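Local coordinates for tailspike protein (Siphovirus 9NA, PDB 3RIQ) that probably binds the lipopolysaccharide of Salmonella and cleaves its O-antigen chains as an endorhamnosidase, serving as the receptor-recognising tailspike of the phage, at residues A[368-373]-A[391-396]; A[387-392]-A[412-417]. All blocks are in the same frame, centred on the assembly; numbering follows the deposited sequence.

Contact 1: A[368-373]-A[391-396]; sequences LTNLNQ and TTQGYA
The amide oxygen of Gln393 is gripped from two residues: Asn370 N donates to OE1 at 2.8 Å, and Asn365, just upstream, adds its ND2. The Asn370 donor sits above the carbonyl plane, 49° out of it, rather than on a lone pair. At the other end of the same amide, NE2 makes a weak bond to Leu368 O, so both polar ends of Gln393 engage the 368-373 backbone. Its chain runs extended beyond CG (chi2 -170°), which carries the amide across to that loop, where it stacks nearly parallel on the amide of Asn370. Leu368 lays CD2 against CB and OG1 of Thr391, and that hydroxyl accepts from Gln393 N in an ST turn. Further along, Asn372 OD1 takes the backbone N of Tyr395 at 2.8 Å and also lies at the edge of the Tyr395 ring, near its plane. Gln373 N then meets Tyr395 O at 3.0 Å in an almost straight bond. One water joins Asn370 OD1 to Gly394 N; a second ties Leu371 O and Gln393 O to Gln373 NE2, whose OE1 accepts from Ala364 N. Equivalent loops of successive coils are thus stacked in register, as in a right-handed beta-helix.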
ATOM      1  N   LEU A 368     -28.185  -6.727   2.506  1.00 20.93           N
ATOM      2  CA  LEU A 368     -29.256  -6.272   1.588  1.00 21.17           C
ATOM      3  C   LEU A 368     -30.338  -5.415   2.283  1.00 20.58           C
ATOM      4  O   LEU A 368     -31.545  -5.612   2.064  1.00 22.38           O
ATOM      5  CB  LEU A 368     -29.889  -7.469   0.833  1.00 21.90           C
ATOM      6  CG  LEU A 368     -28.920  -8.387   0.075  1.00 21.73           C
ATOM      7  CD1 LEU A 368     -29.664  -9.576  -0.568  1.00 24.69           C
ATOM      8  CD2 LEU A 368     -28.121  -7.606  -0.991  1.00 24.44           C
ATOM      9  N   THR A 369     -29.903  -4.449   3.080  1.00 20.51           N
ATOM     10  CA  THR A 369     -30.802  -3.548   3.778  1.00 21.41           C
ATOM     11  C   THR A 369     -30.797  -2.166   3.133  1.00 20.88           C
ATOM     12  O   THR A 369     -31.058  -1.141   3.787  1.00 21.96           O
ATOM     13  CB  THR A 369     -30.502  -3.487   5.290  1.00 21.68           C
ATOM     14  OG1 THR A 369     -29.193  -2.943   5.506  1.00 22.49           O
ATOM     15  CG2 THR A 369     -30.590  -4.896   5.927  1.00 22.74           C
ATOM     16  N   ASN A 370     -30.492  -2.138   1.836  1.00 20.39           N
ATOM     17  CA  ASN A 370     -30.603  -0.915   1.042  1.00 21.77           C
ATOM     18  C   ASN A 370     -29.613   0.170   1.404  1.00 21.09           C
ATOM     19  O   ASN A 370     -29.874   1.366   1.232  1.00 22.86           O
ATOM     20  CB  ASN A 370     -32.040  -0.380   1.027  1.00 22.95           C
ATOM     21  CG  ASN A 370     -32.730  -0.676  -0.271  1.00 28.52           C
ATOM     22  OD1 ASN A 370     -32.152  -0.468  -1.352  1.00 33.84           O
ATOM     23  ND2 ASN A 370     -33.963  -1.163  -0.195  1.00 36.07           N
ATOM     24  N   LEU A 371     -28.452  -0.267   1.864  1.00 19.49           N
ATOM     25  CA  LEU A 371     -27.374   0.633   2.222  1.00 18.18           C
ATOM     26  C   LEU A 371     -26.397   0.783   1.046  1.00 17.64           C
ATOM     27  O   LEU A 371     -26.278  -0.089   0.221  1.00 18.40           O
ATOM     28  CB  LEU A 371     -26.630   0.102   3.468  1.00 17.45           C
ATOM     29  CG  LEU A 371     -27.515  -0.086   4.697  1.00 17.93           C
ATOM     30  CD1 LEU A 371     -26.626  -0.625   5.829  1.00 18.96           C
ATOM     31  CD2 LEU A 371     -28.189   1.219   5.092  1.00 18.05           C
ATOM     32  N   ASN A 372     -25.718   1.916   1.000  1.00 16.58           N
ATOM     33  CA  ASN A 372     -24.747   2.215  -0.050  1.00 16.33           C
ATOM     34  C   ASN A 372     -23.362   1.606   0.205  1.00 15.79           C
ATOM     35  O   ASN A 372     -23.029   1.260   1.336  1.00 15.14           O
ATOM     36  CB  ASN A 372     -24.676   3.731  -0.222  1.00 15.97           C
ATOM     37  CG  ASN A 372     -26.025   4.329  -0.519  1.00 17.35           C
ATOM     38  OD1 ASN A 372     -26.733   3.852  -1.400  1.00 18.30           O
ATOM     39  ND2 ASN A 372     -26.389   5.339   0.201  1.00 17.35           N
ATOM     40  N   GLN A 373     -22.570   1.423  -0.850  1.00 14.33           N
ATOM     41  CA  GLN A 373     -21.233   0.843  -0.681  1.00 13.49           C
ATOM     42  C   GLN A 373     -20.291   1.819  -0.003  1.00 13.91           C
ATOM     43  O   GLN A 373     -19.616   1.444   0.926  1.00 14.11           O
ATOM     44  CB  GLN A 373     -20.632   0.371  -2.019  1.00 12.94           C
ATOM     45  CG  GLN A 373     -21.545  -0.630  -2.744  1.00 14.18           C
ATOM     46  CD  GLN A 373     -21.525  -2.007  -2.146  1.00 15.92           C
ATOM     47  OE1 GLN A 373     -20.467  -2.609  -1.994  1.00 14.60           O
ATOM     48  NE2 GLN A 373     -22.697  -2.530  -1.834  1.00 15.20           N
ATOM     49  N   THR A 391     -24.638  -6.560  -5.283  1.00 19.62           N
ATOM     50  CA  THR A 391     -26.061  -6.242  -5.341  1.00 19.36           C
ATOM     51  C   THR A 391     -26.271  -4.949  -6.135  1.00 19.24           C
ATOM     52  O   THR A 391     -25.354  -4.089  -6.208  1.00 18.75           O
ATOM     53  CB  THR A 391     -26.642  -6.046  -3.918  1.00 19.59           C
ATOM     54  OG1 THR A 391     -28.054  -5.725  -4.002  1.00 21.49           O
ATOM     55  CG2 THR A 391     -25.909  -4.911  -3.184  1.00 20.19           C
ATOM     56  N   THR A 392     -27.480  -4.814  -6.696  1.00 19.67           N
ATOM     57  CA  THR A 392     -27.916  -3.581  -7.379  1.00 19.02           C
ATOM     58  C   THR A 392     -28.527  -2.546  -6.431  1.00 19.25           C
ATOM     59  O   THR A 392     -28.826  -1.434  -6.874  1.00 20.03           O
ATOM     60  CB  THR A 392     -28.922  -3.857  -8.552  1.00 20.31           C
ATOM     61  OG1 THR A 392     -30.079  -4.513  -8.032  1.00 22.28           O
ATOM     62  CG2 THR A 392     -28.256  -4.758  -9.601  1.00 21.50           C
ATOM     63  N   GLN A 393     -28.722  -2.889  -5.157  1.00 18.09           N
ATOM     64  CA  GLN A 393     -29.260  -1.923  -4.196  1.00 18.63           C
ATOM     65  C   GLN A 393     -28.372  -0.694  -4.054  1.00 17.97           C
ATOM     66  O   GLN A 393     -27.118  -0.792  -4.010  1.00 18.53           O
ATOM     67  CB  GLN A 393     -29.405  -2.528  -2.801  1.00 17.82           C
ATOM     68  CG  GLN A 393     -30.480  -3.574  -2.691  1.00 19.22           C
ATOM     69  CD  GLN A 393     -30.766  -3.986  -1.243  1.00 20.52           C
ATOM     70  OE1 GLN A 393     -29.939  -3.795  -0.344  1.00 20.95           O
ATOM     71  NE2 GLN A 393     -31.944  -4.573  -1.022  1.00 22.02           N
ATOM     72  N   GLY A 394     -29.013   0.464  -3.965  1.00 18.07           N
ATOM     73  CA  GLY A 394     -28.314   1.697  -3.566  1.00 18.32           C
ATOM     74  C   GLY A 394     -27.286   2.206  -4.565  1.00 16.86           C
ATOM     75  O   GLY A 394     -27.420   2.004  -5.805  1.00 18.25           O
ATOM     76  N   TYR A 395     -26.277   2.895  -4.033  1.00 16.29           N
ATOM     77  CA  TYR A 395     -25.239   3.551  -4.848  1.00 15.11           C
ATOM     78  C   TYR A 395     -23.885   2.906  -4.567  1.00 15.06           C
ATOM     79  O   TYR A 395     -23.618   2.453  -3.450  1.00 15.56           O
ATOM     80  CB  TYR A 395     -25.116   5.010  -4.410  1.00 15.76           C
ATOM     81  CG  TYR A 395     -26.300   5.868  -4.850  1.00 17.62           C
ATOM     82  CD1 TYR A 395     -26.198   6.717  -5.936  1.00 19.68           C
ATOM     83  CD2 TYR A 395     -27.515   5.810  -4.168  1.00 20.34           C
ATOM     84  CE1 TYR A 395     -27.303   7.492  -6.351  1.00 21.80           C
ATOM     85  CE2 TYR A 395     -28.609   6.584  -4.542  1.00 22.62           C
ATOM     86  CZ  TYR A 395     -28.498   7.422  -5.634  1.00 23.34           C
ATOM     87  OH  TYR A 395     -29.597   8.169  -5.997  1.00 27.03           O
ATOM     88  N   ALA A 396     -23.022   2.918  -5.575  1.00 13.82           N
ATOM     89  CA  ALA A 396     -21.608   2.611  -5.349  1.00 14.51           C
ATOM     90  C   ALA A 396     -20.928   3.705  -4.519  1.00 14.64           C
ATOM     91  O   ALA A 396     -20.197   3.402  -3.554  1.00 14.62           O
ATOM     92  CB  ALA A 396     -20.884   2.438  -6.683  1.00 14.40           C
TER
HETATM   93  O   HOH W   1     -31.829   0.646  -3.721  1.00 37.52           O
HETATM   94  O   HOH W   2     -25.372  -1.479  -1.999  1.00 18.06           O

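Contact 2: A[387-392]-A[412-417]; sequences VHAYTT and SGTKKI
Ser412 meets the preceding coil through its backbone: its carbonyl O lies 3.8 Å from Thr392 CG2, and its N donates to a water that donates to Ala389 O and is also hydrogen-bonded to His388 NE2. Gly413 comes next and, with no side chain in the way, lies against two carbonyls. Its CA is 3.3 Å from Thr391 O and makes a CA-H...O contact with Ala389 O at 3.4 Å. Thr414 carries the direct hydrogen bond of the contact, its N reaching Thr391 O at 2.8 Å with the donor tilted 26° from the carbonyl plane. This joins the turn that leaves strand 381-388 to its counterpart after strand 402-409, one coil further along the right-handed beta-helix. With OG1 anti to the backbone N (chi1 179°), the Thr414 side chain divides its duties: CG2 packs on Ala389 CB at 3.7 Å, while the hydroxyl bonds Gly394 O. A water accepts from Ala389 N and donates to Thr414 O, bridging the two backbones. Lys415 O accepts a hydrogen bond from Gln426 NE2 of a second subunit. Lys416 reaches back through NZ to a water 3.1 Å away, which donates to Thr392 O.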
ATOM      1  N   VAL A 387     -15.119   0.112  -6.420  1.00 13.03           N
ATOM      2  CA  VAL A 387     -16.236  -0.574  -5.781  1.00 13.78           C
ATOM      3  C   VAL A 387     -16.615  -1.820  -6.583  1.00 14.73           C
ATOM      4  O   VAL A 387     -16.649  -1.789  -7.819  1.00 15.62           O
ATOM      5  CB  VAL A 387     -17.443   0.374  -5.709  1.00 13.76           C
ATOM      6  CG1 VAL A 387     -18.703  -0.346  -5.222  1.00 14.76           C
ATOM      7  CG2 VAL A 387     -17.130   1.548  -4.753  1.00 16.19           C
ATOM      8  N   HIS A 388     -16.913  -2.914  -5.899  1.00 14.35           N
ATOM      9  CA  HIS A 388     -17.491  -4.081  -6.565  1.00 14.76           C
ATOM     10  C   HIS A 388     -18.653  -4.561  -5.737  1.00 15.45           C
ATOM     11  O   HIS A 388     -18.476  -5.356  -4.833  1.00 15.57           O
ATOM     12  CB  HIS A 388     -16.456  -5.201  -6.748  1.00 15.25           C
ATOM     13  CG  HIS A 388     -16.930  -6.306  -7.635  1.00 16.22           C
ATOM     14  ND1 HIS A 388     -16.082  -7.244  -8.168  1.00 18.18           N
ATOM     15  CD2 HIS A 388     -18.162  -6.580  -8.134  1.00 16.78           C
ATOM     16  CE1 HIS A 388     -16.775  -8.081  -8.928  1.00 16.14           C
ATOM     17  NE2 HIS A 388     -18.038  -7.691  -8.934  1.00 17.77           N
ATOM     18  N   ALA A 389     -19.834  -4.038  -6.034  1.00 14.94           N
ATOM     19  CA  ALA A 389     -21.041  -4.398  -5.308  1.00 16.74           C
ATOM     20  C   ALA A 389     -21.546  -5.728  -5.852  1.00 17.60           C
ATOM     21  O   ALA A 389     -21.496  -5.960  -7.071  1.00 19.04           O
ATOM     22  CB  ALA A 389     -22.084  -3.316  -5.513  1.00 15.51           C
ATOM     23  N   TYR A 390     -22.041  -6.595  -4.979  1.00 19.30           N
ATOM     24  CA  TYR A 390     -22.631  -7.880  -5.407  1.00 19.34           C
ATOM     25  C   TYR A 390     -24.154  -7.797  -5.350  1.00 20.07           C
ATOM     26  O   TYR A 390     -24.868  -8.835  -5.351  1.00 21.59           O
ATOM     27  CB  TYR A 390     -22.119  -9.011  -4.493  1.00 19.75           C
ATOM     28  CG  TYR A 390     -20.639  -9.408  -4.618  1.00 19.30           C
ATOM     29  CD1 TYR A 390     -19.717  -8.637  -5.345  1.00 18.92           C
ATOM     30  CD2 TYR A 390     -20.140 -10.521  -3.922  1.00 19.77           C
ATOM     31  CE1 TYR A 390     -18.377  -9.008  -5.446  1.00 17.41           C
ATOM     32  CE2 TYR A 390     -18.777 -10.877  -3.994  1.00 18.75           C
ATOM     33  CZ  TYR A 390     -17.899 -10.103  -4.753  1.00 17.79           C
ATOM     34  OH  TYR A 390     -16.534 -10.445  -4.830  1.00 18.71           O
ATOM     35  N   THR A 391     -24.638  -6.560  -5.283  1.00 19.62           N
ATOM     36  CA  THR A 391     -26.061  -6.242  -5.341  1.00 19.36           C
ATOM     37  C   THR A 391     -26.271  -4.949  -6.135  1.00 19.24           C
ATOM     38  O   THR A 391     -25.354  -4.089  -6.208  1.00 18.75           O
ATOM     39  CB  THR A 391     -26.642  -6.046  -3.918  1.00 19.59           C
ATOM     40  OG1 THR A 391     -28.054  -5.725  -4.002  1.00 21.49           O
ATOM     41  CG2 THR A 391     -25.909  -4.911  -3.184  1.00 20.19           C
ATOM     42  N   THR A 392     -27.480  -4.814  -6.696  1.00 19.67           N
ATOM     43  CA  THR A 392     -27.916  -3.581  -7.379  1.00 19.02           C
ATOM     44  C   THR A 392     -28.527  -2.546  -6.431  1.00 19.25           C
ATOM     45  O   THR A 392     -28.826  -1.434  -6.874  1.00 20.03           O
ATOM     46  CB  THR A 392     -28.922  -3.857  -8.552  1.00 20.31           C
ATOM     47  OG1 THR A 392     -30.079  -4.513  -8.032  1.00 22.28           O
ATOM     48  CG2 THR A 392     -28.256  -4.758  -9.601  1.00 21.50           C
ATOM     49  N   SER A 412     -21.530  -6.481 -11.973  1.00 21.65           N
ATOM     50  CA  SER A 412     -22.906  -6.203 -12.393  1.00 22.52           C
ATOM     51  C   SER A 412     -23.766  -5.603 -11.280  1.00 22.12           C
ATOM     52  O   SER A 412     -24.978  -5.476 -11.433  1.00 23.86           O
ATOM     53  CB  SER A 412     -23.580  -7.497 -12.887  1.00 22.96           C
ATOM     54  OG  SER A 412     -23.658  -8.463 -11.839  1.00 25.58           O
ATOM     55  N   GLY A 413     -23.142  -5.247 -10.157  1.00 21.17           N
ATOM     56  CA  GLY A 413     -23.858  -4.584  -9.051  1.00 20.07           C
ATOM     57  C   GLY A 413     -24.087  -3.099  -9.324  1.00 19.31           C
ATOM     58  O   GLY A 413     -23.886  -2.628 -10.450  1.00 18.90           O
ATOM     59  N   THR A 414     -24.513  -2.352  -8.300  1.00 17.56           N
ATOM     60  CA  THR A 414     -24.727  -0.919  -8.495  1.00 16.86           C
ATOM     61  C   THR A 414     -23.420  -0.235  -8.911  1.00 16.66           C
ATOM     62  O   THR A 414     -22.318  -0.556  -8.411  1.00 16.86           O
ATOM     63  CB  THR A 414     -25.303  -0.236  -7.244  1.00 16.13           C
ATOM     64  OG1 THR A 414     -25.459   1.160  -7.525  1.00 16.86           O
ATOM     65  CG2 THR A 414     -24.405  -0.447  -5.987  1.00 17.56           C
ATOM     66  N   LYS A 415     -23.567   0.696  -9.858  1.00 15.97           N
ATOM     67  CA  LYS A 415     -22.461   1.516 -10.355  0.50 16.38           C
ATOM     68  C   LYS A 415     -22.794   3.001 -10.262  1.00 16.08           C
ATOM     69  O   LYS A 415     -22.106   3.828 -10.858  1.00 17.22           O
ATOM     70  CB  LYS A 415     -22.131   1.167 -11.818  0.50 16.54           C
ATOM     71  CG  LYS A 415     -22.141  -0.311 -12.155  0.50 18.84           C
ATOM     72  CD  LYS A 415     -21.332  -0.575 -13.423  0.50 19.75           C
ATOM     73  CE  LYS A 415     -22.041  -1.574 -14.305  0.50 22.51           C
ATOM     74  NZ  LYS A 415     -22.520  -2.702 -13.478  0.50 25.34           N
ATOM     75  N   LYS A 416     -23.827   3.344  -9.487  1.00 15.51           N
ATOM     76  CA  LYS A 416     -24.262   4.723  -9.374  1.00 15.79           C
ATOM     77  C   LYS A 416     -23.326   5.567  -8.519  1.00 15.99           C
ATOM     78  O   LYS A 416     -22.948   5.176  -7.406  1.00 15.19           O
ATOM     79  CB  LYS A 416     -25.696   4.792  -8.799  1.00 16.72           C
ATOM     80  CG  LYS A 416     -26.754   4.094  -9.663  1.00 17.52           C
ATOM     81  CD  LYS A 416     -28.183   4.278  -9.073  1.00 22.16           C
ATOM     82  CE  LYS A 416     -29.233   3.557  -9.939  1.00 28.56           C
ATOM     83  NZ  LYS A 416     -28.908   2.103 -10.118  1.00 34.75           N
ATOM     84  N   ILE A 417     -22.986   6.735  -9.047  1.00 15.56           N
ATOM     85  CA  ILE A 417     -22.125   7.729  -8.377  1.00 16.07           C
ATOM     86  C   ILE A 417     -22.899   9.043  -8.259  1.00 15.97           C
ATOM     87  O   ILE A 417     -23.334   9.628  -9.280  1.00 16.64           O
ATOM     88  CB  ILE A 417     -20.830   7.994  -9.198  1.00 15.93           C
ATOM     89  CG1 ILE A 417     -20.051   6.691  -9.398  1.00 16.61           C
ATOM     90  CG2 ILE A 417     -20.006   9.098  -8.530  1.00 16.22           C
ATOM     91  CD1 ILE A 417     -18.887   6.778 -10.348  1.00 18.18           C
TER
HETATM   92  O   HOH W   3     -21.137  -7.899  -9.302  1.00 22.40           O
HETATM   93  O   HOH W   4     -20.155  -2.382  -8.409  1.00 19.89           O
HETATM   94  O   HOH W   5     -29.689   1.562  -7.192  1.00 36.00           O

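Contacts 1 and 2 are consecutive steps up one wall of the beta-helix, with centres about 7 Å apart. They share Thr391 and Thr392, so the loop after strand 381-388 is held by the coil before it and the coil after it. Contact 1 lies at the surface and relies mainly on amide side chains, with one backbone-to-backbone bond beside them, burying 490 Å². Contact 2 is partly buried, covers 271 Å², and depends on close backbone approach, a methyl pair and waters. No other chain touches the segments of contact 1, whereas those of contact 2 reach both neighbouring subunits. Tyr395 CD1, packed on Lys416 CB at 3.5 Å, joins the two directly.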